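Local coordinates for protein-L-isoaspartate O-methyltransferase beta-aspartate methyltransferase (Plasmodium falciparum, PDB 2PBF) that probably transfers a methyl group from S-adenosyl-L-methionine to the carboxylate of isoaspartyl residues in damaged proteins, and is captured here with the product S-adenosyl-L-homocysteine, at residues A[162-176]-A[181-194]. Residues are numbered along the deposited sequence; the frame is centred on the assembly and turned at random.
Sequences LFDAIHVGASASELP and DLLAENGKLIIPIE. With SAH (S-adenosyl-L-homocysteine), chain C.
Val168 and Leu189 meet through one methyl each: CG2 of Val168 lies 3.5 Å from CD2 of Leu189, tighter than usual van der Waals contact. The same CD2 of Leu189 reaches CG2 of Ile166 at 3.8 Å, so this methyl sits over the gap between Ile166 and Val168 of the neighbouring strand. With CG anti to its backbone N (chi1 -155°), the end of Leu189 comes nearer to that strand than its CB does, and its other methyl, CD1, meets CD2 of Leu175. Further along, the end methyl CD1 of Ile191 meets ring atom CD of Pro176 at 3.5 Å. In the other direction, CD1 of Ile166 packs against CB of Leu182 and, at 3.9 Å, against CD1 of Leu183. Leu179 of helix 177-182 touches Val168, Leu189 and Ile191, so the helix joining the two segments packs onto this apolar face.

Strands 165-168 and 187-194 run parallel, 5° apart, in a ladder where Ile166 N donates to Lys188 O (2.9 Å) and Ile190 N to Ile166 O, the latter nearly straight at 168°. The ladder breaks after Val168. A second one resumes two residues out of register, with Ala172 N bonded to Pro192 O at 2.9 Å and Glu194 N to Ala172 O. Pro192 has no N-H to continue the ladder; its ring CD lies 3.4 Å from both Val168 O and Ala170 O. At the far end, one water donates to both Asp164 OD1 and Glu185 O, while OD2 of Asp164 accepts from Arg83 N.

Gly169 and Ala170, in the break, border the bound S-adenosyl-L-homocysteine, Gly169 O lying 3.2 Å from SAH C5'. Two parallel strands linked by a helix form the beta-alpha-beta crossover between the fourth and fifth strands of the Rossmann-like methyltransferase sheet, with the S-adenosyl-L-homocysteine pocket at the C-terminal end of strand 163-168.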
loop_
_atom_site.group_PDB
_atom_site.type_symbol
_atom_site.label_atom_id
_atom_site.label_comp_id
_atom_site.label_asym_id
_atom_site.label_seq_id
_atom_site.Cartn_x
_atom_site.Cartn_y
_atom_site.Cartn_z
ATOM N N LEU A 162 0.211 -11.734 12.080
ATOM C CA LEU A 162 0.280 -12.206 10.715
ATOM C C LEU A 162 -0.692 -11.422 9.834
ATOM O O LEU A 162 -1.733 -10.941 10.316
ATOM C CB LEU A 162 -0.043 -13.699 10.664
ATOM C CG LEU A 162 0.905 -14.616 11.443
ATOM C CD1 LEU A 162 0.319 -16.018 11.568
ATOM C CD2 LEU A 162 2.233 -14.666 10.745
ATOM N N PHE A 163 -0.342 -11.296 8.551
ATOM C CA PHE A 163 -1.085 -10.435 7.640
ATOM C C PHE A 163 -1.527 -11.146 6.375
ATOM O O PHE A 163 -0.755 -11.820 5.712
ATOM C CB PHE A 163 -0.276 -9.170 7.308
ATOM C CG PHE A 163 -0.144 -8.232 8.470
ATOM C CD1 PHE A 163 -1.101 -7.236 8.698
ATOM C CD2 PHE A 163 0.909 -8.362 9.364
ATOM C CE1 PHE A 163 -0.986 -6.386 9.787
ATOM C CE2 PHE A 163 1.039 -7.518 10.459
ATOM C CZ PHE A 163 0.090 -6.522 10.677
ATOM N N ASP A 164 -2.791 -10.979 6.047
ATOM C CA ASP A 164 -3.348 -11.574 4.852
ATOM C C ASP A 164 -2.875 -10.835 3.597
ATOM O O ASP A 164 -2.818 -11.419 2.509
ATOM C CB ASP A 164 -4.858 -11.580 4.960
ATOM C CG ASP A 164 -5.332 -12.197 6.272
ATOM O OD1 ASP A 164 -5.242 -13.446 6.404
ATOM O OD2 ASP A 164 -5.771 -11.440 7.175
ATOM N N ALA A 165 -2.517 -9.564 3.758
ATOM C CA ALA A 165 -2.058 -8.734 2.641
ATOM C C ALA A 165 -0.925 -7.834 3.078
ATOM O O ALA A 165 -1.044 -7.110 4.083
ATOM C CB ALA A 165 -3.196 -7.918 2.086
ATOM N N ILE A 166 0.191 -7.911 2.343
ATOM C CA ILE A 166 1.342 -7.050 2.594
ATOM C C ILE A 166 1.703 -6.298 1.327
ATOM O O ILE A 166 2.025 -6.889 0.312
ATOM C CB ILE A 166 2.605 -7.826 3.120
ATOM C CG1 ILE A 166 2.217 -8.762 4.284
ATOM C CG2 ILE A 166 3.728 -6.807 3.491
ATOM C CD1 ILE A 166 3.388 -9.444 5.004
ATOM N N HIS A 167 1.630 -4.988 1.384
ATOM C CA HIS A 167 2.007 -4.198 0.245
ATOM C C HIS A 167 3.261 -3.453 0.612
ATOM O O HIS A 167 3.371 -2.878 1.691
ATOM C CB HIS A 167 0.900 -3.240 -0.153
ATOM C CG HIS A 167 1.316 -2.284 -1.216
ATOM N ND1 HIS A 167 1.804 -1.028 -0.933
ATOM C CD2 HIS A 167 1.372 -2.419 -2.561
ATOM C CE1 HIS A 167 2.132 -0.425 -2.058
ATOM N NE2 HIS A 167 1.870 -1.244 -3.059
ATOM N N VAL A 168 4.235 -3.486 -0.282
ATOM C CA VAL A 168 5.449 -2.773 -0.021
ATOM C C VAL A 168 5.628 -1.795 -1.179
ATOM O O VAL A 168 5.748 -2.211 -2.320
ATOM C CB VAL A 168 6.641 -3.745 0.087
ATOM C CG1 VAL A 168 7.824 -3.044 0.654
ATOM C CG2 VAL A 168 6.265 -4.988 0.942
ATOM N N GLY A 169 5.661 -0.499 -0.860
ATOM C CA GLY A 169 5.640 0.537 -1.891
ATOM C C GLY A 169 7.022 1.107 -2.207
ATOM O O GLY A 169 7.121 2.210 -2.730
ATOM N N ALA A 170 8.068 0.327 -1.900
ATOM C CA ALA A 170 9.440 0.710 -2.113
ATOM C C ALA A 170 10.226 -0.547 -2.440
ATOM O O ALA A 170 9.883 -1.646 -1.991
ATOM C CB ALA A 170 10.017 1.438 -0.885
ATOM N N SER A 171 11.254 -0.376 -3.273
ATOM C CA SER A 171 12.032 -1.471 -3.802
ATOM C C SER A 171 13.124 -1.942 -2.844
ATOM O O SER A 171 13.830 -1.139 -2.231
ATOM C CB SER A 171 12.679 -1.035 -5.105
ATOM O OG SER A 171 13.442 -2.083 -5.618
ATOM N N ALA A 172 13.259 -3.259 -2.749
ATOM C CA ALA A 172 14.173 -3.877 -1.816
ATOM C C ALA A 172 15.339 -4.490 -2.577
ATOM O O ALA A 172 15.142 -5.122 -3.627
ATOM C CB ALA A 172 13.454 -4.957 -1.031
ATOM N N SER A 173 16.546 -4.321 -2.033
ATOM C CA SER A 173 17.753 -4.983 -2.565
ATOM C C SER A 173 17.580 -6.502 -2.606
ATOM O O SER A 173 18.116 -7.177 -3.491
ATOM C CB SER A 173 18.996 -4.581 -1.760
ATOM O OG SER A 173 18.889 -4.934 -0.391
ATOM N N GLU A 174 16.832 -7.029 -1.635
ATOM C CA GLU A 174 16.431 -8.446 -1.592
ATOM C C GLU A 174 15.199 -8.614 -0.695
ATOM O O GLU A 174 14.889 -7.720 0.096
ATOM C CB GLU A 174 17.591 -9.363 -1.146
ATOM C CG GLU A 174 17.970 -9.286 0.339
ATOM C CD GLU A 174 18.893 -8.122 0.669
ATOM O OE1 GLU A 174 19.962 -7.987 0.022
ATOM O OE2 GLU A 174 18.558 -7.344 1.591
ATOM N N LEU A 175 14.515 -9.757 -0.834
ATOM C CA LEU A 175 13.260 -10.074 -0.135
ATOM C C LEU A 175 13.435 -10.098 1.372
ATOM O O LEU A 175 14.027 -11.040 1.897
ATOM C CB LEU A 175 12.748 -11.450 -0.579
ATOM C CG LEU A 175 11.265 -11.849 -0.480
ATOM C CD1 LEU A 175 11.158 -13.257 0.026
ATOM C CD2 LEU A 175 10.407 -10.909 0.389
ATOM N N PRO A 176 12.906 -9.082 2.084
ATOM C CA PRO A 176 13.208 -9.068 3.508
ATOM C C PRO A 176 12.476 -10.207 4.213
ATOM O O PRO A 176 11.285 -10.401 4.009
ATOM C CB PRO A 176 12.709 -7.691 3.967
ATOM C CG PRO A 176 12.469 -6.903 2.677
ATOM C CD PRO A 176 12.046 -7.948 1.705
ATOM N N ASP A 181 8.003 -13.532 7.282
ATOM C CA ASP A 181 7.509 -14.010 8.582
ATOM C C ASP A 181 6.207 -13.361 9.015
ATOM O O ASP A 181 5.467 -13.921 9.813
ATOM C CB ASP A 181 8.580 -13.826 9.663
ATOM C CG ASP A 181 9.783 -14.732 9.441
ATOM O OD1 ASP A 181 9.670 -15.701 8.650
ATOM O OD2 ASP A 181 10.831 -14.462 10.041
ATOM N N LEU A 182 5.938 -12.173 8.492
ATOM C CA LEU A 182 4.737 -11.426 8.847
ATOM C C LEU A 182 3.554 -11.950 8.061
ATOM O O LEU A 182 2.425 -11.632 8.360
ATOM C CB LEU A 182 4.947 -9.927 8.623
ATOM C CG LEU A 182 5.791 -9.155 9.646
ATOM C CD1 LEU A 182 5.792 -7.681 9.303
ATOM C CD2 LEU A 182 5.319 -9.345 11.086
ATOM N N LEU A 183 3.835 -12.795 7.077
ATOM C CA LEU A 183 2.852 -13.257 6.131
ATOM C C LEU A 183 2.029 -14.435 6.665
ATOM O O LEU A 183 2.586 -15.435 7.123
ATOM C CB LEU A 183 3.573 -13.619 4.827
ATOM C CG LEU A 183 2.798 -13.866 3.534
ATOM C CD1 LEU A 183 1.974 -12.630 3.157
ATOM C CD2 LEU A 183 3.770 -14.242 2.425
ATOM N N ALA A 184 0.703 -14.315 6.581
ATOM C CA ALA A 184 -0.214 -15.385 6.981
ATOM C C ALA A 184 -0.361 -16.476 5.918
ATOM O O ALA A 184 -0.087 -16.267 4.724
ATOM C CB ALA A 184 -1.605 -14.814 7.344
ATOM N N GLU A 185 -0.810 -17.646 6.357
ATOM C CA GLU A 185 -1.153 -18.706 5.432
ATOM C C GLU A 185 -2.157 -18.160 4.424
ATOM O O GLU A 185 -3.134 -17.520 4.807
ATOM C CB GLU A 185 -1.738 -19.899 6.190
ATOM C CG GLU A 185 -2.304 -21.004 5.299
ATOM C CD GLU A 185 -1.229 -21.807 4.576
ATOM O OE1 GLU A 185 -0.025 -21.694 4.958
ATOM O OE2 GLU A 185 -1.608 -22.555 3.634
ATOM N N ASN A 186 -1.891 -18.400 3.138
ATOM C CA ASN A 186 -2.734 -17.922 2.038
ATOM C C ASN A 186 -2.644 -16.426 1.756
ATOM O O ASN A 186 -3.315 -15.930 0.840
ATOM C CB ASN A 186 -4.213 -18.289 2.239
ATOM C CG ASN A 186 -4.454 -19.784 2.300
ATOM O OD1 ASN A 186 -5.321 -20.245 3.059
ATOM N ND2 ASN A 186 -3.699 -20.550 1.514
ATOM N N GLY A 187 -1.844 -15.714 2.549
ATOM C CA GLY A 187 -1.654 -14.280 2.365
ATOM C C GLY A 187 -0.840 -14.015 1.110
ATOM O O GLY A 187 -0.069 -14.909 0.658
ATOM N N LYS A 188 -1.026 -12.815 0.538
ATOM C CA LYS A 188 -0.192 -12.296 -0.558
ATOM C C LYS A 188 0.659 -11.084 -0.171
ATOM O O LYS A 188 0.187 -10.176 0.527
ATOM C CB LYS A 188 -1.048 -11.965 -1.785
ATOM C CG LYS A 188 -1.258 -13.169 -2.679
ATOM C CD LYS A 188 -2.498 -13.101 -3.519
ATOM C CE LYS A 188 -2.592 -14.405 -4.323
ATOM N NZ LYS A 188 -3.608 -14.314 -5.402
ATOM N N LEU A 189 1.903 -11.079 -0.653
ATOM C CA LEU A 189 2.864 -9.985 -0.472
ATOM C C LEU A 189 3.237 -9.517 -1.869
ATOM O O LEU A 189 3.631 -10.324 -2.717
ATOM C CB LEU A 189 4.134 -10.497 0.211
ATOM C CG LEU A 189 5.181 -9.758 1.069
ATOM C CD1 LEU A 189 6.402 -10.707 1.226
ATOM C CD2 LEU A 189 5.649 -8.388 0.598
ATOM N N ILE A 190 3.073 -8.225 -2.097
ATOM C CA ILE A 190 3.432 -7.541 -3.340
ATOM C C ILE A 190 4.627 -6.645 -3.041
ATOM O O ILE A 190 4.562 -5.776 -2.186
ATOM C CB ILE A 190 2.240 -6.673 -3.851
ATOM C CG1 ILE A 190 1.076 -7.554 -4.311
ATOM C CG2 ILE A 190 2.680 -5.652 -4.937
ATOM C CD1 ILE A 190 1.402 -8.449 -5.491
ATOM N N ILE A 191 5.729 -6.870 -3.740
ATOM C CA ILE A 191 6.953 -6.168 -3.413
ATOM C C ILE A 191 7.883 -6.042 -4.619
ATOM O O ILE A 191 8.070 -7.006 -5.344
ATOM C CB ILE A 191 7.693 -6.876 -2.217
ATOM C CG1 ILE A 191 9.036 -6.214 -1.928
ATOM C CG2 ILE A 191 7.810 -8.409 -2.450
ATOM C CD1 ILE A 191 9.697 -6.706 -0.634
ATOM N N PRO A 192 8.456 -4.840 -4.843
ATOM C CA PRO A 192 9.516 -4.770 -5.867
ATOM C C PRO A 192 10.853 -5.244 -5.292
ATOM O O PRO A 192 11.230 -4.822 -4.211
ATOM C CB PRO A 192 9.573 -3.277 -6.217
ATOM C CG PRO A 192 8.357 -2.636 -5.479
ATOM C CD PRO A 192 8.183 -3.509 -4.268
ATOM N N ILE A 193 11.553 -6.118 -6.012
ATOM C CA ILE A 193 12.908 -6.550 -5.614
ATOM C C ILE A 193 13.911 -6.265 -6.754
ATOM O O ILE A 193 13.646 -6.617 -7.907
ATOM C CB ILE A 193 12.925 -8.036 -5.149
ATOM C CG1 ILE A 193 11.943 -8.240 -3.970
ATOM C CG2 ILE A 193 14.361 -8.498 -4.750
ATOM C CD1 ILE A 193 11.403 -9.630 -3.822
ATOM N N GLU A 194 15.009 -5.577 -6.441
ATOM C CA GLU A 194 16.113 -5.383 -7.403
ATOM C C GLU A 194 16.641 -6.738 -7.877
ATOM O O GLU A 194 17.219 -7.525 -7.106
ATOM C CB GLU A 194 17.298 -4.641 -6.807
ATOM C CG GLU A 194 17.072 -3.324 -6.111
ATOM C CD GLU A 194 18.367 -2.813 -5.436
ATOM O OE1 GLU A 194 19.448 -3.441 -5.619
ATOM O OE2 GLU A 194 18.314 -1.778 -4.735
HETATM N N SAH C . 2.428 3.897 -1.209
HETATM C CA SAH C . 3.163 5.187 -1.168
HETATM C CB SAH C . 4.540 4.989 -1.748
HETATM C CG SAH C . 5.435 6.132 -1.288
HETATM S SD SAH C . 7.104 5.961 -1.924
HETATM C C SAH C . 2.431 6.329 -1.881
HETATM O O SAH C . 1.935 6.118 -2.990
HETATM O OXT SAH C . 2.324 7.466 -1.354
HETATM C "C5'" SAH C . 7.660 4.700 -0.751
HETATM C "C4'" SAH C . 7.693 5.119 0.720
HETATM O "O4'" SAH C . 8.435 4.146 1.401
HETATM C "C3'" SAH C . 8.349 6.454 1.046
HETATM O "O3'" SAH C . 7.403 7.284 1.701
HETATM C "C2'" SAH C . 9.523 6.097 1.945
HETATM O "O2'" SAH C . 9.733 7.053 2.960
HETATM C "C1'" SAH C . 9.075 4.764 2.507
HETATM N N9 SAH C . 10.153 3.852 2.947
HETATM C C8 SAH C . 11.361 3.672 2.336
HETATM N N7 SAH C . 12.036 2.717 3.014
HETATM C C5 SAH C . 11.296 2.298 4.065
HETATM C C6 SAH C . 11.527 1.370 5.086
HETATM N N6 SAH C . 12.654 0.677 5.182
HETATM N N1 SAH C . 10.545 1.136 6.014
HETATM C C2 SAH C . 9.357 1.839 5.954
HETATM N N3 SAH C . 9.163 2.756 4.952
HETATM C C4 SAH C . 10.109 2.992 4.017
HETATM O O HOH W 1 -4.742 -15.123 4.099
#